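Local coordinates for protein possible metal-dependent hydrolase (Veillonella parvula, PDB 3RPC) that is a possible metal-dependent hydrolase of the metallo-beta-lactamase superfamily that holds two zinc ions and probably uses them to activate water, at residues A[71-76]-A[97-102]; A[75-80]-A[166-171]; A[18-23]-A[158-163]. All blocks are in the same frame, centred on the assembly; numbering follows the deposited sequence. Where two conformers were deposited one is given.

Interaction 1: residues A[71-76]-A[97-102]; sequences THTHLD and TADKEL. With ZN (zinc ion), chain E; ZN (zinc ion), chain F.
Thr73, the residue between the two histidines of the HxHxDH motif that marks the metallo-beta-lactamase fold, is the point at which this zinc-binding loop meets Asp99 and Leu102 of a helix. The polar link runs through water. Thr73 N donates to one water, which in turn donates to Asp99 OD1; a second water lies 2.7 Å from Thr73 OG1 and donates to Asp99 OD1 over 2.6 Å. Two waters thus grip a single carboxylate oxygen, while Asp99 OD2 finds its strongest polar partner in Gln95.

Thr73 OG1 stands between its backbone N and carbonyl carbon (chi1 57°), which leaves CG2 to brush the carboxylate at 3.8 Å from Asp99 CG. Leu102 CD2 slides past the same hydroxyl, 3.8 Å from Thr73 OG1.

Behind Thr73, His72 NE2 binds one zinc at 2.2 Å and His74 ND1 the same ion at 2.3 Å. His72 ND1 donates in its ring plane to Thr71 OG1 at 3.0 Å, a second-shell bond that helps fix the ring's rotation.

The loop leaves strand 67-69, whose parallel neighbour, strand 92-94, leads into helix 97-105; Asp99 packs there on Val94.

Interaction 2: residues A[75-80]-A[166-171]; sequences LDHWDD and VGDTVW. With ZN (zinc ion), chain F; ZN (zinc ion), chain E.
His77 and Asp168 bind one zinc as neighbouring ligands, roughly at right angles to each other, and metal coordination is the main tie between these two loops. His77 NE2 reaches the ion at 2.2 Å, and Asp168 OD2 reaches it at 2.1 Å; the same Asp168 OD2 also lies 2.4 Å from the second zinc, so one carboxylate oxygen bridges both metals. Across the first ion from Asp168, Asp76 OD2 adds a longer bond of 2.4 Å. His226 and two waters, one of them at a long 2.6 Å, complete six ligands there, whereas His72, His74, His132 and the shared water join Asp168 on the other ion.

Close approaches without hydrogen bonds follow from this shared coordination. His77 NE2 and Asp168 OD2 are 3.0 Å apart, with the imidazole and carboxylate planes nearly perpendicular (87°). The carboxylates of Asp76 and Asp168, like in charge, probably tolerate each other because the zinc lies between them.

Such a dinuclear centre, formed by loops from the two sheets, is characteristic of many members of the metallo-beta-lactamase superfamily. Its bridging water, in relatives commonly the nucleophile, donates to Asp76 OD1 at 2.6 Å.

A hydrogen bond holds His77 from behind: with CG beside the backbone N (chi1 -61°), the ring points NE2 at the zinc and leaves ND1 to Asp27, whose OD2 also pairs with Thr71. Other bonds shape the loop that carries Asp168. This residue centres an inverse gamma turn, closed by a weak Thr169 N to Gly167 O bond; just beyond, Thr169 OG1 donates to Val170 O, and Ser131 N also bonds that hydroxyl.

Interaction 3: residues A[18-23]-A[158-163]; sequences TIKNTT and ADEPTV
Glu160 presents the flat group of this contact, a carboxylate whose two oxygens have different partners. Lys20 NZ comes to OE2 on its anti lone pair, the one turned away from the other oxygen, and forms a salt bridge of 2.9 Å between NZ and Glu160 OE2. Glu160 OE1 is hydrogen-bonded to the hydroxyl of Thr5.

The same ammonium group also meets a peptide carbonyl: Lys20 NZ donates to Ala158 O at 2.9 Å, nearly in line with the C=O bond (161°). Two acceptors from one loop therefore hold the lysine tip. Its chain gets there by bending at chi2 and again at chi4 (32°), crossing Glu160 at a slant. On the way, Lys20 CG passes 3.7 Å from Glu160 OE2. Asp159 lies near enough to add a weaker, probably favourable charge effect.

Beside the ion pair, Ile19 CG2 packs at 3.9 Å against Glu160 CG, so the aliphatic part of the glutamate extends a patch in which Ile19 also touches Phe155, Ala157 and Ile123.

Lys20 sits at the first corner of a type II' turn, closed by Thr22 N to Ile19 O at 3.0 Å; the return bond, Ile19 N to Thr22 O, completes the hydrogen-bonded pair of the hairpin. This two-residue beta-hairpin joins strands 14-19 and 22-26, and here it ties one sheet of the alpha-beta/beta-alpha sandwich of the metallo-beta-lactamase fold to the connection between strands 152-156 and 163-165 of the other.

Interactions 1 and 2 form one unit around the zinc pair: their centres are 10 Å apart, they share Leu75 and Asp76, and His72 CE1 packs 3.4 Å from His77 CD2. Interaction 3 lies away from the metals, its centre about 25 Å from that of interaction 1 and 22 Å from that of interaction 2. Along the chain the order is 18-23, 71-80, 97-102, 158-163, 166-171, so interaction 1 falls wholly between the two segments of interaction 3, whereas interactions 2 and 3 interleave. Strand 163-165 carries the chain from the salt-bridged loop to the one bearing Asp168. Both ends of this path thus link the two sheets, one at the metal centre and one at a hairpin away from it.

Interaction 1: residues A[71-76]-A[97-102]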
loop_
_atom_site.group_PDB
_atom_site.type_symbol
_atom_site.label_atom_id
_atom_site.label_comp_id
_atom_site.label_asym_id
_atom_site.label_seq_id
_atom_site.Cartn_x
_atom_site.Cartn_y
_atom_site.Cartn_z
ATOM N N THR A 71 -8.484 -5.152 -11.766
ATOM C CA THR A 71 -7.872 -4.525 -10.593
ATOM C C THR A 71 -8.067 -5.338 -9.321
ATOM O O THR A 71 -7.264 -5.242 -8.383
ATOM C CB THR A 71 -8.371 -3.089 -10.359
ATOM O OG1 THR A 71 -9.778 -3.101 -10.065
ATOM C CG2 THR A 71 -8.081 -2.215 -11.572
ATOM N N HIS A 72 -9.142 -6.115 -9.296
ATOM C CA HIS A 72 -9.465 -7.031 -8.203
ATOM C C HIS A 72 -10.661 -7.857 -8.632
ATOM O O HIS A 72 -11.300 -7.537 -9.634
ATOM C CB HIS A 72 -9.703 -6.307 -6.857
ATOM C CG HIS A 72 -10.896 -5.390 -6.823
ATOM N ND1 HIS A 72 -11.098 -4.376 -7.737
ATOM C CD2 HIS A 72 -11.916 -5.298 -5.933
ATOM C CE1 HIS A 72 -12.190 -3.701 -7.413
ATOM N NE2 HIS A 72 -12.714 -4.250 -6.332
ATOM N N THR A 73 -10.973 -8.906 -7.882
ATOM C CA THR A 73 -11.972 -9.861 -8.352
ATOM C C THR A 73 -13.307 -9.786 -7.616
ATOM O O THR A 73 -14.054 -10.761 -7.572
ATOM C CB THR A 73 -11.430 -11.297 -8.367
ATOM O OG1 THR A 73 -10.978 -11.655 -7.057
ATOM C CG2 THR A 73 -10.282 -11.402 -9.359
ATOM N N HIS A 74 -13.618 -8.624 -7.049
ATOM C CA HIS A 74 -14.983 -8.379 -6.607
ATOM C C HIS A 74 -15.929 -8.556 -7.801
ATOM O O HIS A 74 -15.573 -8.243 -8.939
ATOM C CB HIS A 74 -15.132 -6.969 -6.033
ATOM C CG HIS A 74 -14.710 -6.857 -4.601
ATOM N ND1 HIS A 74 -14.608 -5.647 -3.951
ATOM C CD2 HIS A 74 -14.380 -7.803 -3.693
ATOM C CE1 HIS A 74 -14.224 -5.852 -2.703
ATOM N NE2 HIS A 74 -14.080 -7.153 -2.520
ATOM N N LEU A 75 -17.136 -9.034 -7.517
ATOM C CA LEU A 75 -18.144 -9.319 -8.542
ATOM C C LEU A 75 -18.331 -8.186 -9.541
ATOM O O LEU A 75 -18.473 -8.431 -10.749
ATOM C CB LEU A 75 -19.484 -9.656 -7.883
ATOM C CG LEU A 75 -20.666 -9.959 -8.806
ATOM C CD1 LEU A 75 -20.357 -11.188 -9.628
ATOM C CD2 LEU A 75 -21.936 -10.162 -7.999
ATOM N N ASP A 76 -18.367 -6.950 -9.049
ATOM C CA ASP A 76 -18.656 -5.807 -9.906
ATOM C C ASP A 76 -17.451 -5.344 -10.722
ATOM O O ASP A 76 -17.502 -4.289 -11.357
ATOM C CB ASP A 76 -19.278 -4.647 -9.111
ATOM C CG ASP A 76 -18.362 -4.127 -8.023
ATOM O OD1 ASP A 76 -17.867 -4.953 -7.228
ATOM O OD2 ASP A 76 -18.161 -2.886 -7.954
ATOM N N THR A 97 -0.815 -12.806 -6.705
ATOM C CA THR A 97 -0.830 -14.235 -7.000
ATOM C C THR A 97 -2.213 -14.855 -6.775
ATOM O O THR A 97 -2.634 -15.723 -7.541
ATOM C CB THR A 97 0.228 -14.972 -6.172
ATOM O OG1 THR A 97 1.518 -14.460 -6.521
ATOM C CG2 THR A 97 0.182 -16.476 -6.464
ATOM N N ALA A 98 -2.917 -14.422 -5.734
ATOM C CA ALA A 98 -4.231 -14.998 -5.440
ATOM C C ALA A 98 -5.194 -14.788 -6.605
ATOM O O ALA A 98 -5.924 -15.702 -6.999
ATOM C CB ALA A 98 -4.805 -14.409 -4.162
ATOM N N ASP A 99 -5.184 -13.581 -7.160
ATOM C CA ASP A 99 -6.046 -13.275 -8.293
ATOM C C ASP A 99 -5.584 -14.044 -9.531
ATOM O O ASP A 99 -6.413 -14.508 -10.309
ATOM C CB ASP A 99 -6.106 -11.765 -8.560
ATOM C CG ASP A 99 -6.940 -11.013 -7.522
ATOM O OD1 ASP A 99 -7.369 -11.621 -6.512
ATOM O OD2 ASP A 99 -7.143 -9.796 -7.704
ATOM N N LYS A 100 -4.274 -14.178 -9.720
ATOM C CA LYS A 100 -3.774 -14.971 -10.841
ATOM C C LYS A 100 -4.251 -16.410 -10.714
ATOM O O LYS A 100 -4.713 -17.008 -11.686
ATOM C CB LYS A 100 -2.242 -14.926 -10.960
ATOM C CG LYS A 100 -1.716 -15.925 -11.998
ATOM C CD LYS A 100 -0.320 -15.591 -12.460
ATOM C CE LYS A 100 0.176 -16.649 -13.454
ATOM N NZ LYS A 100 1.459 -16.251 -14.092
ATOM N N GLU A 101 -4.156 -16.970 -9.515
ATOM C CA GLU A 101 -4.560 -18.362 -9.327
ATOM C C GLU A 101 -6.040 -18.533 -9.607
ATOM O O GLU A 101 -6.458 -19.506 -10.254
ATOM C CB GLU A 101 -4.220 -18.845 -7.922
ATOM C CG GLU A 101 -2.724 -19.053 -7.707
ATOM C CD GLU A 101 -2.383 -19.404 -6.274
ATOM O OE1 GLU A 101 -3.304 -19.427 -5.430
ATOM O OE2 GLU A 101 -1.193 -19.653 -5.991
ATOM N N LEU A 102 -6.840 -17.578 -9.150
ATOM C CA LEU A 102 -8.271 -17.658 -9.390
ATOM C C LEU A 102 -8.573 -17.638 -10.884
ATOM O O LEU A 102 -9.287 -18.499 -11.407
ATOM C CB LEU A 102 -8.990 -16.497 -8.707
ATOM C CG LEU A 102 -10.506 -16.487 -8.924
ATOM C CD1 LEU A 102 -11.150 -17.739 -8.332
ATOM C CD2 LEU A 102 -11.131 -15.225 -8.341
HETATM ZN ZN ZN E . -14.386 -3.574 -4.995
HETATM ZN ZN ZN F . -16.271 -1.716 -7.023
HETATM O O HOH W 1 -9.272 -9.426 -5.521
HETATM O O HOH W 2 -9.224 -13.427 -6.114
HETATM O O HOH W 3 -16.244 -3.630 -5.741
HETATM O O HOH W 4 -17.414 -0.853 -4.898
#

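Interaction 2: residues A[75-80]-A[166-171]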
loop_
_atom_site.group_PDB
_atom_site.type_symbol
_atom_site.label_atom_id
_atom_site.label_comp_id
_atom_site.label_asym_id
_atom_site.label_seq_id
_atom_site.Cartn_x
_atom_site.Cartn_y
_atom_site.Cartn_z
ATOM N N LEU A 75 -17.136 -9.034 -7.517
ATOM C CA LEU A 75 -18.144 -9.319 -8.542
ATOM C C LEU A 75 -18.331 -8.186 -9.541
ATOM O O LEU A 75 -18.473 -8.431 -10.749
ATOM C CB LEU A 75 -19.484 -9.656 -7.883
ATOM C CG LEU A 75 -20.666 -9.959 -8.806
ATOM C CD1 LEU A 75 -20.357 -11.188 -9.628
ATOM C CD2 LEU A 75 -21.936 -10.162 -7.999
ATOM N N ASP A 76 -18.367 -6.950 -9.049
ATOM C CA ASP A 76 -18.656 -5.807 -9.906
ATOM C C ASP A 76 -17.451 -5.344 -10.722
ATOM O O ASP A 76 -17.502 -4.289 -11.357
ATOM C CB ASP A 76 -19.278 -4.647 -9.111
ATOM C CG ASP A 76 -18.362 -4.127 -8.023
ATOM O OD1 ASP A 76 -17.867 -4.953 -7.228
ATOM O OD2 ASP A 76 -18.161 -2.886 -7.954
ATOM N N HIS A 77 -16.383 -6.150 -10.710
ATOM C CA HIS A 77 -15.199 -5.920 -11.539
ATOM C C HIS A 77 -14.767 -7.152 -12.341
ATOM O O HIS A 77 -13.887 -7.059 -13.187
ATOM C CB HIS A 77 -14.040 -5.433 -10.662
ATOM C CG HIS A 77 -14.346 -4.149 -9.970
ATOM N ND1 HIS A 77 -13.819 -2.943 -10.373
ATOM C CD2 HIS A 77 -15.176 -3.876 -8.939
ATOM C CE1 HIS A 77 -14.303 -1.981 -9.610
ATOM N NE2 HIS A 77 -15.126 -2.522 -8.731
ATOM N N TRP A 78 -15.383 -8.296 -12.058
ATOM C CA TRP A 78 -14.984 -9.563 -12.665
ATOM C C TRP A 78 -16.077 -10.575 -12.366
ATOM O O TRP A 78 -16.241 -11.002 -11.219
ATOM C CB TRP A 78 -13.645 -10.052 -12.089
ATOM C CG TRP A 78 -13.131 -11.325 -12.708
ATOM C CD1 TRP A 78 -13.033 -12.550 -12.110
ATOM C CD2 TRP A 78 -12.642 -11.487 -14.040
ATOM N NE1 TRP A 78 -12.514 -13.469 -12.997
ATOM C CE2 TRP A 78 -12.268 -12.839 -14.190
ATOM C CE3 TRP A 78 -12.495 -10.619 -15.126
ATOM C CZ2 TRP A 78 -11.749 -13.342 -15.388
ATOM C CZ3 TRP A 78 -11.984 -11.116 -16.312
ATOM C CH2 TRP A 78 -11.616 -12.469 -16.432
ATOM N N ASP A 79 -16.858 -10.937 -13.376
ATOM C CA ASP A 79 -18.008 -11.798 -13.106
ATOM C C ASP A 79 -18.066 -13.014 -14.025
ATOM O O ASP A 79 -17.270 -13.134 -14.963
ATOM C CB ASP A 79 -19.331 -11.004 -13.128
ATOM C CG ASP A 79 -19.766 -10.596 -14.525
ATOM O OD1 ASP A 79 -18.910 -10.462 -15.432
ATOM O OD2 ASP A 79 -20.990 -10.383 -14.699
ATOM N N ASP A 80 -18.999 -13.916 -13.731
ATOM C CA ASP A 80 -19.161 -15.133 -14.524
ATOM C C ASP A 80 -19.380 -14.832 -16.001
ATOM O O ASP A 80 -18.833 -15.518 -16.863
ATOM C CB ASP A 80 -20.311 -15.980 -13.981
ATOM C CG ASP A 80 -19.912 -16.788 -12.761
ATOM O OD1 ASP A 80 -18.695 -16.922 -12.509
ATOM O OD2 ASP A 80 -20.816 -17.300 -12.062
ATOM N N VAL A 166 -7.589 4.866 -10.949
ATOM C CA VAL A 166 -7.349 4.941 -9.507
ATOM C C VAL A 166 -7.768 3.664 -8.769
ATOM O O VAL A 166 -7.093 3.222 -7.822
ATOM C CB VAL A 166 -8.063 6.152 -8.901
ATOM C CG1 VAL A 166 -7.790 6.236 -7.389
ATOM C CG2 VAL A 166 -7.593 7.425 -9.595
ATOM N N GLY A 167 -8.885 3.082 -9.200
ATOM C CA GLY A 167 -9.372 1.838 -8.627
ATOM C C GLY A 167 -10.273 2.001 -7.414
ATOM O O GLY A 167 -10.618 3.116 -7.014
ATOM N N ASP A 168 -10.664 0.871 -6.833
ATOM C CA ASP A 168 -11.526 0.861 -5.653
ATOM C C ASP A 168 -10.723 1.153 -4.386
ATOM O O ASP A 168 -10.317 0.241 -3.664
ATOM C CB ASP A 168 -12.256 -0.485 -5.534
ATOM C CG ASP A 168 -13.572 -0.525 -6.312
ATOM O OD1 ASP A 168 -13.797 0.342 -7.175
ATOM O OD2 ASP A 168 -14.387 -1.434 -6.049
ATOM N N THR A 169 -10.481 2.438 -4.147
ATOM C CA THR A 169 -9.754 2.886 -2.964
ATOM C C THR A 169 -10.368 4.181 -2.479
ATOM O O THR A 169 -10.942 4.945 -3.257
ATOM C CB THR A 169 -8.257 3.087 -3.274
ATOM O OG1 THR A 169 -7.564 3.538 -2.097
ATOM C CG2 THR A 169 -8.056 4.084 -4.416
ATOM N N VAL A 170 -10.263 4.407 -1.178
ATOM C CA VAL A 170 -10.515 5.732 -0.623
ATOM C C VAL A 170 -9.250 6.581 -0.792
ATOM O O VAL A 170 -8.219 6.092 -1.250
ATOM C CB VAL A 170 -10.931 5.658 0.856
ATOM C CG1 VAL A 170 -12.155 4.774 1.025
ATOM C CG2 VAL A 170 -9.775 5.160 1.754
ATOM N N TRP A 171 -9.317 7.857 -0.440
ATOM C CA TRP A 171 -8.149 8.718 -0.609
ATOM C C TRP A 171 -7.105 8.422 0.464
ATOM O O TRP A 171 -7.317 8.721 1.631
ATOM C CB TRP A 171 -8.555 10.187 -0.541
ATOM C CG TRP A 171 -7.499 11.091 -1.059
ATOM C CD1 TRP A 171 -6.314 11.400 -0.452
ATOM C CD2 TRP A 171 -7.526 11.817 -2.287
ATOM N NE1 TRP A 171 -5.591 12.263 -1.248
ATOM C CE2 TRP A 171 -6.322 12.545 -2.373
ATOM C CE3 TRP A 171 -8.459 11.934 -3.321
ATOM C CZ2 TRP A 171 -6.023 13.372 -3.455
ATOM C CZ3 TRP A 171 -8.163 12.756 -4.397
ATOM C CH2 TRP A 171 -6.952 13.460 -4.458
HETATM ZN ZN ZN F . -16.271 -1.716 -7.023
HETATM ZN ZN ZN E . -14.386 -3.574 -4.995
HETATM O O HOH W 3 -16.244 -3.630 -5.741
HETATM O O HOH W 4 -17.414 -0.853 -4.898
#

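Interaction 3: residues A[18-23]-A[158-163]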
loop_
_atom_site.group_PDB
_atom_site.type_symbol
_atom_site.label_atom_id
_atom_site.label_comp_id
_atom_site.label_asym_id
_atom_site.label_seq_id
_atom_site.Cartn_x
_atom_site.Cartn_y
_atom_site.Cartn_z
ATOM N N THR A 18 -8.087 2.698 -24.933
ATOM C CA THR A 18 -7.252 2.464 -26.108
ATOM C C THR A 18 -6.093 3.426 -26.069
ATOM O O THR A 18 -6.283 4.633 -25.942
ATOM C CB THR A 18 -8.015 2.679 -27.426
ATOM O OG1 THR A 18 -9.128 1.777 -27.500
ATOM C CG2 THR A 18 -7.085 2.432 -28.615
ATOM N N ILE A 19 -4.887 2.883 -26.162
ATOM C CA ILE A 19 -3.682 3.692 -26.196
ATOM C C ILE A 19 -2.885 3.121 -27.346
ATOM O O ILE A 19 -2.551 1.936 -27.342
ATOM C CB ILE A 19 -2.870 3.570 -24.903
ATOM C CG1 ILE A 19 -3.686 4.044 -23.704
ATOM C CG2 ILE A 19 -1.580 4.376 -24.999
ATOM C CD1 ILE A 19 -2.970 3.815 -22.372
ATOM N N LYS A 20 -2.610 3.954 -28.345
ATOM C CA LYS A 20 -1.979 3.476 -29.568
ATOM C C LYS A 20 -2.844 2.391 -30.212
ATOM O O LYS A 20 -4.036 2.609 -30.435
ATOM C CB LYS A 20 -0.553 3.002 -29.283
ATOM C CG LYS A 20 0.462 4.155 -29.238
ATOM C CD LYS A 20 1.592 3.903 -28.254
ATOM C CE LYS A 20 2.754 4.879 -28.458
ATOM N NZ LYS A 20 2.338 6.225 -28.952
ATOM N N ASN A 21 -2.273 1.230 -30.508
ATOM C CA ASN A 21 -3.039 0.138 -31.106
ATOM C C ASN A 21 -3.476 -0.910 -30.089
ATOM O O ASN A 21 -3.883 -2.010 -30.456
ATOM C CB ASN A 21 -2.247 -0.544 -32.226
ATOM C CG ASN A 21 -1.892 0.402 -33.353
ATOM O OD1 ASN A 21 -0.749 0.432 -33.812
ATOM N ND2 ASN A 21 -2.867 1.180 -33.806
ATOM N N THR A 22 -3.390 -0.571 -28.805
ATOM C CA THR A 22 -3.748 -1.522 -27.764
ATOM C C THR A 22 -5.012 -1.088 -27.044
ATOM O O THR A 22 -5.095 0.041 -26.561
ATOM C CB THR A 22 -2.611 -1.673 -26.737
ATOM O OG1 THR A 22 -1.484 -2.289 -27.373
ATOM C CG2 THR A 22 -3.058 -2.529 -25.559
ATOM N N THR A 23 -5.995 -1.981 -26.977
ATOM C CA THR A 23 -7.203 -1.691 -26.220
ATOM C C THR A 23 -7.312 -2.609 -25.005
ATOM O O THR A 23 -7.354 -3.827 -25.142
ATOM C CB THR A 23 -8.455 -1.825 -27.094
ATOM O OG1 THR A 23 -8.426 -0.827 -28.125
ATOM C CG2 THR A 23 -9.720 -1.642 -26.266
ATOM N N ALA A 158 4.826 6.440 -24.983
ATOM C CA ALA A 158 5.462 7.575 -25.645
ATOM C C ALA A 158 4.458 8.489 -26.331
ATOM O O ALA A 158 3.650 8.035 -27.144
ATOM C CB ALA A 158 6.495 7.083 -26.652
ATOM N N ASP A 159 4.503 9.776 -25.985
ATOM C CA ASP A 159 3.679 10.793 -26.639
ATOM C C ASP A 159 2.194 10.612 -26.374
ATOM O O ASP A 159 1.357 11.159 -27.095
ATOM C CB ASP A 159 3.940 10.797 -28.144
ATOM C CG ASP A 159 5.407 10.950 -28.472
ATOM O OD1 ASP A 159 6.057 11.844 -27.888
ATOM O OD2 ASP A 159 5.913 10.167 -29.300
ATOM N N GLU A 160 1.872 9.853 -25.331
ATOM C CA GLU A 160 0.485 9.628 -24.957
ATOM C C GLU A 160 0.247 10.195 -23.564
ATOM O O GLU A 160 1.173 10.273 -22.760
ATOM C CB GLU A 160 0.171 8.128 -24.954
ATOM C CG GLU A 160 0.426 7.412 -26.277
ATOM C CD GLU A 160 -0.492 7.913 -27.371
ATOM O OE1 GLU A 160 -1.523 8.538 -27.038
ATOM O OE2 GLU A 160 -0.180 7.694 -28.561
ATOM N N PRO A 161 -1.001 10.585 -23.265
ATOM C CA PRO A 161 -1.297 11.019 -21.899
ATOM C C PRO A 161 -1.077 9.868 -20.935
ATOM O O PRO A 161 -1.416 8.728 -21.240
ATOM C CB PRO A 161 -2.791 11.380 -21.955
ATOM C CG PRO A 161 -3.328 10.605 -23.129
ATOM C CD PRO A 161 -2.199 10.580 -24.128
ATOM N N THR A 162 -0.492 10.165 -19.782
ATOM C CA THR A 162 -0.404 9.183 -18.724
ATOM C C THR A 162 -1.781 9.069 -18.090
ATOM O O THR A 162 -2.390 10.075 -17.737
ATOM C CB THR A 162 0.628 9.602 -17.685
ATOM O OG1 THR A 162 1.928 9.549 -18.282
ATOM C CG2 THR A 162 0.580 8.677 -16.472
ATOM N N VAL A 163 -2.269 7.840 -17.979
ATOM C CA VAL A 163 -3.607 7.574 -17.471
ATOM C C VAL A 163 -3.530 6.885 -16.113
ATOM O O VAL A 163 -2.858 5.864 -15.966
ATOM C CB VAL A 163 -4.393 6.676 -18.445
ATOM C CG1 VAL A 163 -5.781 6.384 -17.907
ATOM C CG2 VAL A 163 -4.465 7.327 -19.823
#